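Local coordinates for protein alpha-galacturonidase (Bacillus subtilis, PDB 3FEF) that hydrolyses alpha-1,4-linked galacturonate, releasing alpha-D-galacturonate from di-galacturonate with the help of NAD+ and a manganese ion, at residues Y104-D109 against P280-P285; E92-L97 against G115-L120; M182-E185 against I189-P192. One frame throughout, in Å; residues are numbered along the deposited sequence.

From the N terminus, segment 92-97 comes first, on helix 88-96. Segment 104-109 follows in the next loop, and 115-120 lies near the start of helix 112-136. Pairing 92-97 with 115-120, contact 2 closes a short loop. Contact 1 crosses it, because 104-109 lies inside that loop while its partner 280-285 comes much later. They touch: Gln-105 probably bonds to the backbone of Asp-94, and Asp-109 packs on Arg-118. Contact 3 joins the end of helix 171-187 to the next loop and nests in the long loop of contact 1. Its centre is about 40 Å from that of contact 2. Contact 1 ties the N-terminal Rossmann-type part to the C-terminal part; contacts 2 and 3 are local.

Contact 1: Y104-D109 against P280-P285; sequences YQSVGD and PYLKQP
The flat carbonyl group of Tyr-104 meets Leu-282, whose CD1 is 3.2 Å from Tyr-104 O, a close methyl-to-oxygen contact. The closest tyrosine side-chain atom is CB, 3.9 Å from Leu-282 O; the ring stands further off, near the Lys-283 chain. The other branch of the leucine goes to Ser-106. Leu-282 CD2 is 3.7 Å from Ser-106 OG and 3.8 Å from Ser-106 CB. Leu-282 CG sits beside its own backbone N (chi1 -73°), and CD1 continues the chain in extended form (chi2 177°). One methyl goes to the carbonyl of Tyr-104, the other to the side chain of Ser-106. The hydroxyl of Ser-106 is bonded to Arg-271 O, and Glu-275 OE2 takes the backbone N-H groups of Val-107 and Gly-108. On the other segment, Tyr-281 OH is bonded to Asp-257 and to Arg-425 of a second subunit. Leu-282 and Ser-106 are buried where the N-terminal family 4 part meets the C-terminal part, with Ser-106 about 9 Å from the metal ligand His-206 (side chain to side chain). No hydrogen bond spans these segments. The contact rests on an apolar side chain fitted against a loop in which the Ser-106 hydroxyl and nearby N-H groups bond to other residues.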
ATOM      1  N   TYR A 104     -29.161  -4.335  25.198  1.00 26.51           N
ATOM      2  CA  TYR A 104     -30.056  -3.301  24.705  1.00 29.72           C
ATOM      3  C   TYR A 104     -29.483  -2.565  23.512  1.00 30.11           C
ATOM      4  O   TYR A 104     -28.267  -2.395  23.385  1.00 32.52           O
ATOM      5  CB  TYR A 104     -30.414  -2.320  25.821  1.00 34.02           C
ATOM      6  CG  TYR A 104     -31.267  -3.004  26.845  1.00 35.42           C
ATOM      7  CD1 TYR A 104     -32.633  -2.795  26.887  1.00 38.48           C
ATOM      8  CD2 TYR A 104     -30.714  -3.929  27.720  1.00 37.00           C
ATOM      9  CE1 TYR A 104     -33.422  -3.452  27.799  1.00 39.83           C
ATOM     10  CE2 TYR A 104     -31.498  -4.589  28.639  1.00 39.29           C
ATOM     11  CZ  TYR A 104     -32.848  -4.343  28.666  1.00 38.73           C
ATOM     12  OH  TYR A 104     -33.639  -4.988  29.565  1.00 44.20           O
ATOM     13  N   GLN A 105     -30.380  -2.146  22.638  1.00 27.33           N
ATOM     14  CA  GLN A 105     -30.029  -1.442  21.429  1.00 29.23           C
ATOM     15  C   GLN A 105     -30.972  -0.261  21.284  1.00 28.48           C
ATOM     16  O   GLN A 105     -32.172  -0.378  21.526  1.00 28.57           O
ATOM     17  CB  GLN A 105     -30.181  -2.370  20.223  1.00 27.68           C
ATOM     18  CG  GLN A 105     -29.208  -3.536  20.209  1.00 27.84           C
ATOM     19  CD  GLN A 105     -29.472  -4.478  19.049  1.00 29.24           C
ATOM     20  OE1 GLN A 105     -28.786  -4.427  18.026  1.00 30.01           O
ATOM     21  NE2 GLN A 105     -30.484  -5.327  19.195  1.00 26.33           N
ATOM     22  N   SER A 106     -30.439   0.877  20.879  1.00 27.23           N
ATOM     23  CA  SER A 106     -31.272   2.055  20.739  1.00 27.62           C
ATOM     24  C   SER A 106     -31.885   2.137  19.345  1.00 27.76           C
ATOM     25  O   SER A 106     -32.976   2.662  19.177  1.00 26.98           O
ATOM     26  CB  SER A 106     -30.460   3.314  21.048  1.00 30.10           C
ATOM     27  OG  SER A 106     -29.254   3.322  20.306  1.00 28.67           O
ATOM     28  N   VAL A 107     -31.193   1.624  18.337  1.00 24.82           N
ATOM     29  CA  VAL A 107     -31.716   1.715  16.985  1.00 25.22           C
ATOM     30  C   VAL A 107     -31.677   0.359  16.320  1.00 27.76           C
ATOM     31  O   VAL A 107     -32.655  -0.069  15.721  1.00 28.46           O
ATOM     32  CB  VAL A 107     -30.901   2.693  16.128  1.00 27.50           C
ATOM     33  CG1 VAL A 107     -31.602   2.953  14.793  1.00 24.79           C
ATOM     34  CG2 VAL A 107     -30.661   3.989  16.878  1.00 27.92           C
ATOM     35  N   GLY A 108     -30.526  -0.303  16.414  1.00 28.04           N
ATOM     36  CA  GLY A 108     -30.364  -1.650  15.880  1.00 29.26           C
ATOM     37  C   GLY A 108     -30.438  -1.818  14.377  1.00 30.35           C
ATOM     38  O   GLY A 108     -30.815  -2.882  13.902  1.00 31.14           O
ATOM     39  N   ASP A 109     -30.055  -0.789  13.623  1.00 29.20           N
ATOM     40  CA  ASP A 109     -30.108  -0.853  12.167  1.00 28.87           C
ATOM     41  C   ASP A 109     -28.722  -0.722  11.538  1.00 28.13           C
ATOM     42  O   ASP A 109     -28.590  -0.695  10.322  1.00 31.91           O
ATOM     43  CB  ASP A 109     -31.026   0.249  11.608  1.00 31.07           C
ATOM     44  CG  ASP A 109     -30.480   1.659  11.841  1.00 31.99           C
ATOM     45  OD1 ASP A 109     -29.501   1.823  12.584  1.00 32.70           O
ATOM     46  OD2 ASP A 109     -31.036   2.624  11.285  1.00 36.43           O
ATOM     47  N   PRO A 280     -21.931   3.227  29.742  1.00 31.96           N
ATOM     48  CA  PRO A 280     -23.165   3.076  30.512  1.00 32.25           C
ATOM     49  C   PRO A 280     -24.384   3.466  29.691  1.00 32.53           C
ATOM     50  O   PRO A 280     -25.515   3.273  30.140  1.00 34.42           O
ATOM     51  CB  PRO A 280     -22.992   4.079  31.659  1.00 31.79           C
ATOM     52  CG  PRO A 280     -21.967   5.075  31.164  1.00 32.19           C
ATOM     53  CD  PRO A 280     -21.057   4.291  30.272  1.00 29.27           C
ATOM     54  N   TYR A 281     -24.152   3.987  28.488  1.00 30.69           N
ATOM     55  CA  TYR A 281     -25.199   4.682  27.723  1.00 28.62           C
ATOM     56  C   TYR A 281     -26.500   3.919  27.509  1.00 28.63           C
ATOM     57  O   TYR A 281     -27.580   4.421  27.825  1.00 28.58           O
ATOM     58  CB  TYR A 281     -24.664   5.098  26.353  1.00 29.01           C
ATOM     59  CG  TYR A 281     -23.289   5.724  26.406  1.00 29.41           C
ATOM     60  CD1 TYR A 281     -23.021   6.799  27.260  1.00 29.26           C
ATOM     61  CD2 TYR A 281     -22.257   5.241  25.615  1.00 27.01           C
ATOM     62  CE1 TYR A 281     -21.770   7.380  27.301  1.00 29.33           C
ATOM     63  CE2 TYR A 281     -20.993   5.817  25.660  1.00 29.01           C
ATOM     64  CZ  TYR A 281     -20.759   6.885  26.497  1.00 28.53           C
ATOM     65  OH  TYR A 281     -19.505   7.452  26.545  1.00 31.10           O
ATOM     66  N   LEU A 282     -26.395   2.726  26.942  1.00 30.11           N
ATOM     67  CA  LEU A 282     -27.565   1.980  26.478  1.00 30.93           C
ATOM     68  C   LEU A 282     -28.389   1.423  27.630  1.00 32.51           C
ATOM     69  O   LEU A 282     -29.567   1.131  27.468  1.00 30.89           O
ATOM     70  CB  LEU A 282     -27.138   0.843  25.548  1.00 30.30           C
ATOM     71  CG  LEU A 282     -26.672   1.271  24.156  1.00 31.44           C
ATOM     72  CD1 LEU A 282     -26.213   0.050  23.346  1.00 29.06           C
ATOM     73  CD2 LEU A 282     -27.798   2.013  23.439  1.00 28.82           C
ATOM     74  N   LYS A 283     -27.765   1.288  28.795  1.00 34.42           N
ATOM     75  CA  LYS A 283     -28.457   0.752  29.958  1.00 36.67           C
ATOM     76  C   LYS A 283     -29.052   1.835  30.843  1.00 36.78           C
ATOM     77  O   LYS A 283     -29.876   1.545  31.684  1.00 36.89           O
ATOM     78  CB  LYS A 283     -27.527  -0.163  30.760  1.00 36.87           C
ATOM     79  CG  LYS A 283     -27.112  -1.386  29.942  1.00 41.58           C
ATOM     80  CD  LYS A 283     -26.062  -2.242  30.622  1.00 43.35           C
ATOM     81  CE  LYS A 283     -26.115  -3.668  30.069  1.00 46.64           C
ATOM     82  NZ  LYS A 283     -25.315  -4.628  30.903  1.00 48.07           N
ATOM     83  N   GLN A 284     -28.630   3.081  30.654  1.00 37.57           N
ATOM     84  CA  GLN A 284     -29.174   4.191  31.430  1.00 35.88           C
ATOM     85  C   GLN A 284     -29.454   5.356  30.506  1.00 32.28           C
ATOM     86  O   GLN A 284     -28.916   6.437  30.697  1.00 31.37           O
ATOM     87  CB  GLN A 284     -28.196   4.626  32.535  1.00 39.59           C
ATOM     88  CG  GLN A 284     -27.816   3.519  33.519  1.00 43.42           C
ATOM     89  CD  GLN A 284     -26.628   3.887  34.415  1.00 46.97           C
ATOM     90  OE1 GLN A 284     -26.481   5.033  34.843  1.00 49.35           O
ATOM     91  NE2 GLN A 284     -25.777   2.905  34.705  1.00 49.38           N
ATOM     92  N   PRO A 285     -30.313   5.140  29.500  1.00 32.38           N
ATOM     93  CA  PRO A 285     -30.504   6.166  28.484  1.00 32.81           C
ATOM     94  C   PRO A 285     -31.077   7.460  29.052  1.00 35.17           C
ATOM     95  O   PRO A 285     -30.740   8.545  28.558  1.00 34.19           O
ATOM     96  CB  PRO A 285     -31.488   5.519  27.489  1.00 30.87           C
ATOM     97  CG  PRO A 285     -32.132   4.405  28.236  1.00 31.07           C
ATOM     98  CD  PRO A 285     -31.106   3.928  29.229  1.00 31.45           C
TER

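Contact 2: E92-L97 against G115-L120; sequences EVDVHL and GIIRGL
Helices 88-96 and 112-136 of the Rossmann-type domain meet here, with the carboxylate of Asp-94 set against Ile-117 and Arg-118. The backbones come near each other, with Asp-94 CA and Ile-117 CA 6.5 Å apart. Each carboxylate oxygen has its own neighbour. Asp-94 OD1 rests 3.6 Å from the methyl Ile-117 CG2. Asp-94 OD2 lies 3.8 Å from Arg-118 CB, where the two side chains cross at about a right angle. The aspartate and Arg-118 do not pair through their charges. Asp-94 OD2 is 5.1 Å from Arg-118 NH1, and the carboxylate and guanidinium planes are turned 59° apart. OD2 instead forms a salt bridge with Arg-121, one turn further along the same helix. Arg-118 leaves its helix with CG anti to the backbone N (chi1 -174°) and stays extended to NE, which is bonded to Asn-147 O. Asn-147 probably binds substrate, so Arg-118 may help position the backbone there. The far end of Ile-117 leads away to Phe-432 and Met-435 on helix 425-435. Both helices belong to the connection between the adjacent parallel strands 78-81 and 141-144, a beta-alpha-beta crossover of the Rossmann-type sheet.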
ATOM      1  N   GLU A  92     -38.428  -6.290  15.036  1.00 34.76           N
ATOM      2  CA  GLU A  92     -38.739  -6.562  16.425  1.00 35.26           C
ATOM      3  C   GLU A  92     -37.762  -7.607  16.984  1.00 32.82           C
ATOM      4  O   GLU A  92     -37.306  -7.516  18.129  1.00 33.09           O
ATOM      5  CB  GLU A  92     -40.186  -7.043  16.544  1.00 41.15           C
ATOM      6  CG  GLU A  92     -40.740  -7.080  17.969  1.00 48.75           C
ATOM      7  CD  GLU A  92     -42.247  -7.350  17.997  1.00 54.79           C
ATOM      8  OE1 GLU A  92     -42.995  -6.626  17.298  1.00 57.88           O
ATOM      9  OE2 GLU A  92     -42.685  -8.283  18.712  1.00 56.48           O
ATOM     10  N   VAL A  93     -37.444  -8.599  16.163  1.00 33.98           N
ATOM     11  CA  VAL A  93     -36.397  -9.564  16.480  1.00 34.99           C
ATOM     12  C   VAL A  93     -35.003  -8.899  16.481  1.00 33.84           C
ATOM     13  O   VAL A  93     -34.312  -8.939  17.485  1.00 35.29           O
ATOM     14  CB  VAL A  93     -36.430 -10.758  15.516  1.00 36.17           C
ATOM     15  CG1 VAL A  93     -35.306 -11.753  15.850  1.00 36.78           C
ATOM     16  CG2 VAL A  93     -37.800 -11.439  15.576  1.00 34.48           C
ATOM     17  N   ASP A  94     -34.603  -8.270  15.379  1.00 32.18           N
ATOM     18  CA  ASP A  94     -33.319  -7.545  15.360  1.00 33.43           C
ATOM     19  C   ASP A  94     -33.128  -6.760  16.664  1.00 30.85           C
ATOM     20  O   ASP A  94     -32.131  -6.899  17.357  1.00 29.33           O
ATOM     21  CB  ASP A  94     -33.257  -6.527  14.208  1.00 34.08           C
ATOM     22  CG  ASP A  94     -33.385  -7.160  12.837  1.00 35.85           C
ATOM     23  OD1 ASP A  94     -33.244  -8.390  12.730  1.00 37.40           O
ATOM     24  OD2 ASP A  94     -33.614  -6.416  11.857  1.00 36.50           O
ATOM     25  N   VAL A  95     -34.098  -5.922  16.980  1.00 31.37           N
ATOM     26  CA  VAL A  95     -33.936  -4.938  18.041  1.00 30.11           C
ATOM     27  C   VAL A  95     -34.219  -5.453  19.454  1.00 30.68           C
ATOM     28  O   VAL A  95     -33.562  -5.033  20.389  1.00 33.20           O
ATOM     29  CB  VAL A  95     -34.778  -3.672  17.740  1.00 29.90           C
ATOM     30  CG1 VAL A  95     -34.560  -2.609  18.800  1.00 27.33           C
ATOM     31  CG2 VAL A  95     -34.422  -3.132  16.346  1.00 31.27           C
ATOM     32  N   HIS A  96     -35.176  -6.359  19.628  1.00 30.64           N
ATOM     33  CA  HIS A  96     -35.601  -6.709  20.998  1.00 30.64           C
ATOM     34  C   HIS A  96     -35.186  -8.078  21.550  1.00 28.16           C
ATOM     35  O   HIS A  96     -34.977  -8.227  22.766  1.00 28.71           O
ATOM     36  CB  HIS A  96     -37.115  -6.483  21.180  1.00 30.92           C
ATOM     37  CG  HIS A  96     -37.511  -5.044  21.090  1.00 31.50           C
ATOM     38  ND1 HIS A  96     -37.216  -4.132  22.081  1.00 31.12           N
ATOM     39  CD2 HIS A  96     -38.138  -4.349  20.110  1.00 30.78           C
ATOM     40  CE1 HIS A  96     -37.665  -2.942  21.727  1.00 33.08           C
ATOM     41  NE2 HIS A  96     -38.229  -3.045  20.535  1.00 34.26           N
ATOM     42  N   LEU A  97     -35.024  -9.063  20.680  1.00 27.27           N
ATOM     43  CA  LEU A  97     -34.646 -10.394  21.165  1.00 30.60           C
ATOM     44  C   LEU A  97     -33.357 -10.396  22.008  1.00 28.47           C
ATOM     45  O   LEU A  97     -33.274 -11.058  23.017  1.00 31.90           O
ATOM     46  CB  LEU A  97     -34.548 -11.394  20.011  1.00 30.55           C
ATOM     47  CG  LEU A  97     -34.463 -12.852  20.469  1.00 34.94           C
ATOM     48  CD1 LEU A  97     -35.645 -13.219  21.398  1.00 33.43           C
ATOM     49  CD2 LEU A  97     -34.405 -13.799  19.272  1.00 32.55           C
ATOM     50  N   GLY A 115     -27.974  -4.864  13.900  1.00 26.10           N
ATOM     51  CA  GLY A 115     -27.295  -4.346  12.732  1.00 25.63           C
ATOM     52  C   GLY A 115     -26.731  -5.485  11.889  1.00 26.34           C
ATOM     53  O   GLY A 115     -26.899  -5.500  10.678  1.00 25.15           O
ATOM     54  N   ILE A 116     -26.081  -6.446  12.538  1.00 25.11           N
ATOM     55  CA  ILE A 116     -25.477  -7.586  11.852  1.00 24.22           C
ATOM     56  C   ILE A 116     -26.523  -8.455  11.149  1.00 24.99           C
ATOM     57  O   ILE A 116     -26.388  -8.768   9.969  1.00 24.47           O
ATOM     58  CB  ILE A 116     -24.711  -8.482  12.841  1.00 27.36           C
ATOM     59  CG1 ILE A 116     -23.684  -7.657  13.636  1.00 31.46           C
ATOM     60  CG2 ILE A 116     -24.107  -9.699  12.115  1.00 25.68           C
ATOM     61  CD1 ILE A 116     -22.274  -7.665  13.106  1.00 31.93           C
ATOM     62  N   ILE A 117     -27.559  -8.850  11.887  1.00 23.31           N
ATOM     63  CA  ILE A 117     -28.621  -9.669  11.330  1.00 25.68           C
ATOM     64  C   ILE A 117     -29.289  -8.908  10.193  1.00 27.87           C
ATOM     65  O   ILE A 117     -29.513  -9.458   9.111  1.00 27.94           O
ATOM     66  CB  ILE A 117     -29.670 -10.066  12.417  1.00 25.75           C
ATOM     67  CG1 ILE A 117     -28.999 -10.914  13.494  1.00 25.16           C
ATOM     68  CG2 ILE A 117     -30.838 -10.845  11.803  1.00 22.55           C
ATOM     69  CD1 ILE A 117     -28.434 -12.231  12.968  1.00 29.93           C
ATOM     70  N   ARG A 118     -29.571  -7.628  10.420  1.00 26.10           N
ATOM     71  CA  ARG A 118     -30.203  -6.814   9.383  1.00 27.27           C
ATOM     72  C   ARG A 118     -29.342  -6.723   8.116  1.00 27.82           C
ATOM     73  O   ARG A 118     -29.837  -6.878   6.995  1.00 25.95           O
ATOM     74  CB  ARG A 118     -30.534  -5.420   9.923  1.00 25.21           C
ATOM     75  CG  ARG A 118     -31.332  -4.536   8.975  1.00 24.04           C
ATOM     76  CD  ARG A 118     -31.493  -3.168   9.633  1.00 27.55           C
ATOM     77  NE  ARG A 118     -31.942  -2.128   8.721  1.00 28.61           N
ATOM     78  CZ  ARG A 118     -33.054  -1.424   8.904  1.00 30.98           C
ATOM     79  NH1 ARG A 118     -33.804  -1.665   9.970  1.00 27.99           N
ATOM     80  NH2 ARG A 118     -33.403  -0.484   8.029  1.00 30.00           N
ATOM     81  N   GLY A 119     -28.049  -6.484   8.300  1.00 27.46           N
ATOM     82  CA  GLY A 119     -27.153  -6.407   7.156  1.00 27.59           C
ATOM     83  C   GLY A 119     -27.231  -7.714   6.397  1.00 27.84           C
ATOM     84  O   GLY A 119     -27.352  -7.753   5.170  1.00 29.01           O
ATOM     85  N   LEU A 120     -27.162  -8.804   7.140  1.00 28.34           N
ATOM     86  CA  LEU A 120     -27.208 -10.120   6.542  1.00 29.96           C
ATOM     87  C   LEU A 120     -28.427 -10.239   5.613  1.00 29.58           C
ATOM     88  O   LEU A 120     -28.326 -10.668   4.480  1.00 32.81           O
ATOM     89  CB  LEU A 120     -27.321 -11.114   7.672  1.00 29.94           C
ATOM     90  CG  LEU A 120     -26.487 -12.365   7.658  1.00 32.83           C
ATOM     91  CD1 LEU A 120     -25.123 -12.116   7.012  1.00 31.29           C
ATOM     92  CD2 LEU A 120     -26.357 -12.807   9.119  1.00 33.55           C
TER

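Contact 3: M182-E185 against I189-P192; sequences MVTE and IEVP
Val-183, Ile-189 and Thr-184 bury the most surface here, in nearly equal shares. Val-183 supplies the apolar half. Its CG1 stands anti to the backbone N (chi1 170°), which turns that methyl to the loop. Val-183 CG1 lies 3.8 Å from Ile-189 CG1 and 3.7 Å from Val-191 CG2, so one methyl touches Ile-189 and Val-191. The valine and Val-191 cross at about a right angle. Thr-184 supplies the polar half. Its OG1 is 3.1 Å from Ile-189 O, in hydrogen-bonding reach. Ala-180 O, a turn back on the helix, is a weaker candidate for the same proton, so the bond is not settled. The same Ile-189 O also receives a C-H contact from Thr-184 CA, at 3.2 Å with an angle of 135° at the hydrogen. A water takes the N-H of Val-191 at 2.9 Å from its N. It also makes weak bonds to Thr-184 OG1 and to Glu-190 OE1. A valine in place of Thr-184 would probably deprive Ile-189 O of a nearby hydroxyl and the water of a weak partner. The loop lies back against the last turns of helix 171-187, away from the metal and substrate sites. Val-183 also packs on Leu-220 of helix 220-231. Ile-189 and Val-191 rest on Tyr-215 of strand 207-215.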
HETATM    1  N   MSE A 182     -24.020  26.709  19.117  1.00 28.23           N
HETATM    2  CA  MSE A 182     -22.961  26.934  20.088  1.00 29.94           C
HETATM    3  C   MSE A 182     -22.238  28.245  19.792  1.00 29.17           C
HETATM    4  O   MSE A 182     -21.920  28.999  20.703  1.00 28.48           O
HETATM    5  CB  MSE A 182     -21.980  25.758  20.091  1.00 31.31           C
HETATM    6  CG  MSE A 182     -20.629  26.064  20.696  1.00 32.70           C
HETATM    7 SE   MSE A 182     -19.281  24.691  20.203  1.00 42.60          SE
HETATM    8  CE  MSE A 182     -18.833  25.380  18.423  1.00 35.48           C
ATOM      9  N   VAL A 183     -21.977  28.498  18.514  1.00 28.78           N
ATOM     10  CA  VAL A 183     -21.407  29.762  18.058  1.00 31.20           C
ATOM     11  C   VAL A 183     -22.234  30.966  18.531  1.00 32.47           C
ATOM     12  O   VAL A 183     -21.690  31.934  19.061  1.00 31.24           O
ATOM     13  CB  VAL A 183     -21.331  29.803  16.523  1.00 32.87           C
ATOM     14  CG1 VAL A 183     -20.979  31.207  16.035  1.00 30.88           C
ATOM     15  CG2 VAL A 183     -20.320  28.744  15.994  1.00 30.84           C
ATOM     16  N   THR A 184     -23.541  30.905  18.320  1.00 30.66           N
ATOM     17  CA  THR A 184     -24.436  31.934  18.812  1.00 37.26           C
ATOM     18  C   THR A 184     -24.390  32.045  20.338  1.00 37.83           C
ATOM     19  O   THR A 184     -24.236  33.130  20.886  1.00 37.52           O
ATOM     20  CB  THR A 184     -25.880  31.654  18.409  1.00 37.02           C
ATOM     21  OG1 THR A 184     -25.965  31.581  16.986  1.00 37.70           O
ATOM     22  CG2 THR A 184     -26.796  32.775  18.908  1.00 37.47           C
ATOM     23  N   GLU A 185     -24.515  30.922  21.027  1.00 39.02           N
ATOM     24  CA  GLU A 185     -24.523  30.977  22.479  1.00 42.46           C
ATOM     25  C   GLU A 185     -23.186  31.338  23.115  1.00 43.20           C
ATOM     26  O   GLU A 185     -23.165  31.947  24.171  1.00 45.83           O
ATOM     27  CB  GLU A 185     -25.035  29.686  23.089  1.00 45.09           C
ATOM     28  CG  GLU A 185     -25.415  29.888  24.536  1.00 49.45           C
ATOM     29  CD  GLU A 185     -25.041  28.720  25.392  1.00 51.81           C
ATOM     30  OE1 GLU A 185     -25.711  27.670  25.272  1.00 54.35           O
ATOM     31  OE2 GLU A 185     -24.082  28.856  26.191  1.00 53.31           O
ATOM     32  N   ILE A 189     -22.886  35.697  18.089  1.00 48.66           N
ATOM     33  CA  ILE A 189     -23.124  36.020  16.679  1.00 49.02           C
ATOM     34  C   ILE A 189     -23.977  34.993  15.938  1.00 47.99           C
ATOM     35  O   ILE A 189     -23.915  33.796  16.212  1.00 47.43           O
ATOM     36  CB  ILE A 189     -21.813  36.259  15.925  1.00 50.43           C
ATOM     37  CG1 ILE A 189     -21.046  34.953  15.729  1.00 51.44           C
ATOM     38  CG2 ILE A 189     -20.956  37.270  16.677  1.00 52.11           C
ATOM     39  CD1 ILE A 189     -19.611  35.170  15.277  1.00 50.07           C
ATOM     40  N   GLU A 190     -24.781  35.483  15.003  1.00 47.93           N
ATOM     41  CA  GLU A 190     -25.635  34.635  14.177  1.00 48.31           C
ATOM     42  C   GLU A 190     -24.837  33.750  13.228  1.00 46.15           C
ATOM     43  O   GLU A 190     -23.748  34.097  12.797  1.00 44.32           O
ATOM     44  CB  GLU A 190     -26.572  35.504  13.346  1.00 51.65           C
ATOM     45  CG  GLU A 190     -27.468  36.367  14.186  1.00 56.35           C
ATOM     46  CD  GLU A 190     -28.395  35.543  15.037  1.00 58.82           C
ATOM     47  OE1 GLU A 190     -29.266  34.852  14.466  1.00 61.79           O
ATOM     48  OE2 GLU A 190     -28.256  35.584  16.275  1.00 61.04           O
ATOM     49  N   VAL A 191     -25.393  32.595  12.906  1.00 47.11           N
ATOM     50  CA  VAL A 191     -24.885  31.793  11.802  1.00 43.78           C
ATOM     51  C   VAL A 191     -26.082  31.605  10.911  1.00 44.21           C
ATOM     52  O   VAL A 191     -27.096  31.097  11.361  1.00 43.76           O
ATOM     53  CB  VAL A 191     -24.354  30.433  12.261  1.00 41.64           C
ATOM     54  CG1 VAL A 191     -24.084  29.544  11.058  1.00 39.40           C
ATOM     55  CG2 VAL A 191     -23.086  30.612  13.082  1.00 38.64           C
ATOM     56  N   PRO A 192     -25.981  32.056   9.647  1.00 46.29           N
ATOM     57  CA  PRO A 192     -27.112  32.060   8.716  1.00 44.62           C
ATOM     58  C   PRO A 192     -27.501  30.659   8.219  1.00 44.46           C
ATOM     59  O   PRO A 192     -28.677  30.390   7.987  1.00 44.19           O
ATOM     60  CB  PRO A 192     -26.610  32.926   7.543  1.00 45.83           C
ATOM     61  CG  PRO A 192     -25.193  33.355   7.888  1.00 43.80           C
ATOM     62  CD  PRO A 192     -24.725  32.483   9.004  1.00 43.83           C
TER
HETATM   63  O   HOH W   1     -27.871  31.938  14.188  1.00 41.74           O